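Local coordinates for protein p-nitrophenyl phosphatase (Pho2) (Archaeoglobus fulgidus, PDB 3QGM) that probably acts as a phosphatase of the haloacid dehalogenase (HAD) superfamily and binds a calcium or magnesium ion, at residues N48-S53 / A149-R154. Residues are numbered along the deposited sequence; the frame is centred on the assembly and turned at random.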
ATOM      1  N   ASN A  48      17.351   7.078   9.449  1.00 26.57           N
ATOM      2  CA  ASN A  48      16.427   6.919   8.358  1.00 26.69           C
ATOM      3  C   ASN A  48      15.292   7.893   8.421  1.00 26.01           C
ATOM      4  O   ASN A  48      14.384   7.795   7.611  1.00 26.70           O
ATOM      5  CB  ASN A  48      15.854   5.503   8.363  1.00 27.88           C
ATOM      6  CG  ASN A  48      16.732   4.524   7.618  1.00 26.57           C
ATOM      7  OD1 ASN A  48      17.822   4.870   7.185  1.00 23.85           O
ATOM      8  ND2 ASN A  48      16.214   3.297   7.407  1.00 24.52           N
ATOM      9  N   ASN A  49      15.315   8.803   9.390  1.00 26.16           N
ATOM     10  CA  ASN A  49      14.261   9.814   9.537  1.00 26.37           C
ATOM     11  C   ASN A  49      13.879  10.373   8.190  1.00 25.29           C
ATOM     12  O   ASN A  49      14.723  10.907   7.444  1.00 24.56           O
ATOM     13  CB  ASN A  49      14.702  10.977  10.457  1.00 26.54           C
ATOM     14  CG  ASN A  49      13.533  11.837  10.906  1.00 30.21           C
ATOM     15  OD1 ASN A  49      12.852  12.424  10.094  1.00 32.37           O
ATOM     16  ND2 ASN A  49      13.304  11.910  12.211  1.00 32.54           N
ATOM     17  N   SER A  50      12.597  10.273   7.886  1.00 23.80           N
ATOM     18  CA  SER A  50      12.054  10.627   6.575  1.00 25.81           C
ATOM     19  C   SER A  50      11.493  12.064   6.482  1.00 24.72           C
ATOM     20  O   SER A  50      11.218  12.574   5.390  1.00 24.23           O
ATOM     21  CB  SER A  50      10.906   9.635   6.292  1.00 26.52           C
ATOM     22  OG  SER A  50      10.253   9.923   5.088  1.00 33.67           O
ATOM     23  N   THR A  51      11.291  12.683   7.634  1.00 24.92           N
ATOM     24  CA  THR A  51      10.484  13.853   7.770  1.00 25.94           C
ATOM     25  C   THR A  51      11.198  15.086   8.328  1.00 27.08           C
ATOM     26  O   THR A  51      10.696  16.177   8.175  1.00 27.58           O
ATOM     27  CB  THR A  51       9.278  13.552   8.700  1.00 27.08           C
ATOM     28  OG1 THR A  51       9.761  13.278  10.029  1.00 24.69           O
ATOM     29  CG2 THR A  51       8.435  12.338   8.135  1.00 25.11           C
ATOM     30  N   ARG A  52      12.319  14.920   9.014  1.00 27.14           N
ATOM     31  CA  ARG A  52      12.996  16.066   9.603  1.00 26.71           C
ATOM     32  C   ARG A  52      14.313  16.372   8.853  1.00 26.73           C
ATOM     33  O   ARG A  52      14.980  15.470   8.305  1.00 27.54           O
ATOM     34  CB  ARG A  52      13.259  15.833  11.087  1.00 28.10           C
ATOM     35  CG  ARG A  52      12.043  15.441  11.951  1.00 25.71           C
ATOM     36  CD  ARG A  52      10.794  16.310  11.777  1.00 25.54           C
ATOM     37  NE  ARG A  52      10.978  17.755  11.966  1.00 28.31           N
ATOM     38  CZ  ARG A  52      10.888  18.414  13.124  1.00 28.65           C
ATOM     39  NH1 ARG A  52      10.666  17.781  14.270  1.00 31.80           N
ATOM     40  NH2 ARG A  52      11.070  19.718  13.149  1.00 28.64           N
ATOM     41  N   SER A  53      14.622  17.658   8.751  1.00 25.66           N
ATOM     42  CA  SER A  53      15.800  18.130   8.046  1.00 25.70           C
ATOM     43  C   SER A  53      17.042  17.749   8.850  1.00 25.86           C
ATOM     44  O   SER A  53      16.956  17.463  10.066  1.00 26.30           O
ATOM     45  CB  SER A  53      15.696  19.634   7.864  1.00 25.27           C
ATOM     46  OG  SER A  53      15.819  20.310   9.110  1.00 27.65           O
ATOM     47  N   ALA A 149      13.157   6.470  -2.962  1.00 23.58           N
ATOM     48  CA  ALA A 149      12.535   6.464  -1.636  1.00 23.94           C
ATOM     49  C   ALA A 149      13.595   6.795  -0.575  1.00 23.57           C
ATOM     50  O   ALA A 149      14.741   6.374  -0.656  1.00 23.44           O
ATOM     51  CB  ALA A 149      11.865   5.128  -1.345  1.00 23.76           C
ATOM     52  N   THR A 150      13.183   7.570   0.413  1.00 22.92           N
ATOM     53  CA  THR A 150      14.040   7.992   1.490  1.00 22.68           C
ATOM     54  C   THR A 150      14.510   6.820   2.335  1.00 23.80           C
ATOM     55  O   THR A 150      15.687   6.726   2.728  1.00 23.88           O
ATOM     56  CB  THR A 150      13.282   9.023   2.379  1.00 23.21           C
ATOM     57  OG1 THR A 150      12.007   8.479   2.780  1.00 24.17           O
ATOM     58  CG2 THR A 150      13.027  10.342   1.617  1.00 19.89           C
ATOM     59  N   ASN A 151      13.591   5.911   2.609  1.00 23.89           N
ATOM     60  CA  ASN A 151      13.872   4.796   3.497  1.00 24.50           C
ATOM     61  C   ASN A 151      12.824   3.683   3.275  1.00 24.61           C
ATOM     62  O   ASN A 151      11.728   3.984   2.779  1.00 24.14           O
ATOM     63  CB  ASN A 151      13.843   5.263   4.968  1.00 24.49           C
ATOM     64  CG  ASN A 151      12.486   5.701   5.421  1.00 23.88           C
ATOM     65  OD1 ASN A 151      11.930   6.668   4.891  1.00 25.07           O
ATOM     66  ND2 ASN A 151      11.968   5.059   6.475  1.00 25.91           N
ATOM     67  N   PRO A 152      13.155   2.418   3.617  1.00 23.99           N
ATOM     68  CA  PRO A 152      12.185   1.328   3.378  1.00 24.77           C
ATOM     69  C   PRO A 152      11.275   0.947   4.525  1.00 25.06           C
ATOM     70  O   PRO A 152      10.409   0.091   4.325  1.00 26.64           O
ATOM     71  CB  PRO A 152      13.060   0.125   3.065  1.00 25.83           C
ATOM     72  CG  PRO A 152      14.413   0.429   3.818  1.00 25.87           C
ATOM     73  CD  PRO A 152      14.503   1.934   3.951  1.00 23.85           C
ATOM     74  N   ASP A 153      11.445   1.568   5.693  1.00 25.28           N
ATOM     75  CA  ASP A 153      10.870   1.074   6.921  1.00 25.42           C
ATOM     76  C   ASP A 153       9.327   0.984   6.781  1.00 26.74           C
ATOM     77  O   ASP A 153       8.671   1.903   6.316  1.00 25.46           O
ATOM     78  CB  ASP A 153      11.289   1.957   8.098  1.00 24.43           C
ATOM     79  CG  ASP A 153      12.833   2.041   8.249  1.00 26.41           C
ATOM     80  OD1 ASP A 153      13.406   1.133   8.891  1.00 29.26           O
ATOM     81  OD2 ASP A 153      13.482   2.908   7.587  1.00 26.12           O
ATOM     82  N   ARG A 154       8.781  -0.159   7.154  1.00 27.34           N
ATOM     83  CA  ARG A 154       7.386  -0.436   6.969  1.00 27.99           C
ATOM     84  C   ARG A 154       6.486   0.159   8.038  1.00 28.78           C
ATOM     85  O   ARG A 154       5.500   0.770   7.690  1.00 27.06           O
ATOM     86  CB  ARG A 154       7.201  -1.934   6.931  1.00 29.02           C
ATOM     87  CG  ARG A 154       7.561  -2.495   5.587  1.00 30.71           C
ATOM     88  CD  ARG A 154       7.834  -3.955   5.660  1.00 34.48           C
ATOM     89  NE  ARG A 154       8.125  -4.457   4.327  1.00 35.92           N
ATOM     90  CZ  ARG A 154       9.295  -4.339   3.701  1.00 39.86           C
ATOM     91  NH1 ARG A 154      10.338  -3.727   4.284  1.00 41.26           N
ATOM     92  NH2 ARG A 154       9.430  -4.824   2.470  1.00 37.07           N
TER
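N48 and S50 meet N151, D153 and T150 where loops from the two parallel sheets of this HAD-type fold touch: 48-53 follows strand 42-47 of the six-stranded sheet, and 149-154 leads out of strand 146-149 of the second, probably the core and cap domains, as in UmpH-like relatives. In N151, CB lies 3.7 Å from the carbonyl O of N48, and CG sits beside the same oxygen. A chi1 of 66° sets CG between backbone N and carbonyl carbon, from where OD1 reaches T150 and ND2 reaches D153. OD1 approaches CB of S50 at 3.4 Å and accepts a hydrogen bond from T150 OG1, which lies in the carbonyl plane, at 2.8 Å; T166 OG1 is a further partner. S50 OG donates to T150 OG1, 3.2 Å away, but its stronger partner is the backbone N of S125. At the tip, N151 ND2 donates to D153 OD2, 2.9 Å away and almost straight at 175°. Replacing N151 by an alanine would probably leave T150 OG1 without its acceptor and D153 OD2 without one of its donors, the carboxylate then freer to turn. N48, about 8 Å from the bound calcium ion by its side chain, has its OD1 occupied by K187 N. Its ND2 donates to D153 OD2 at 2.8 Å and 150°, the oxygen tilted somewhat out of the N48 amide plane; this bond takes the syn lone pair, whereas N151 ND2 takes the anti one.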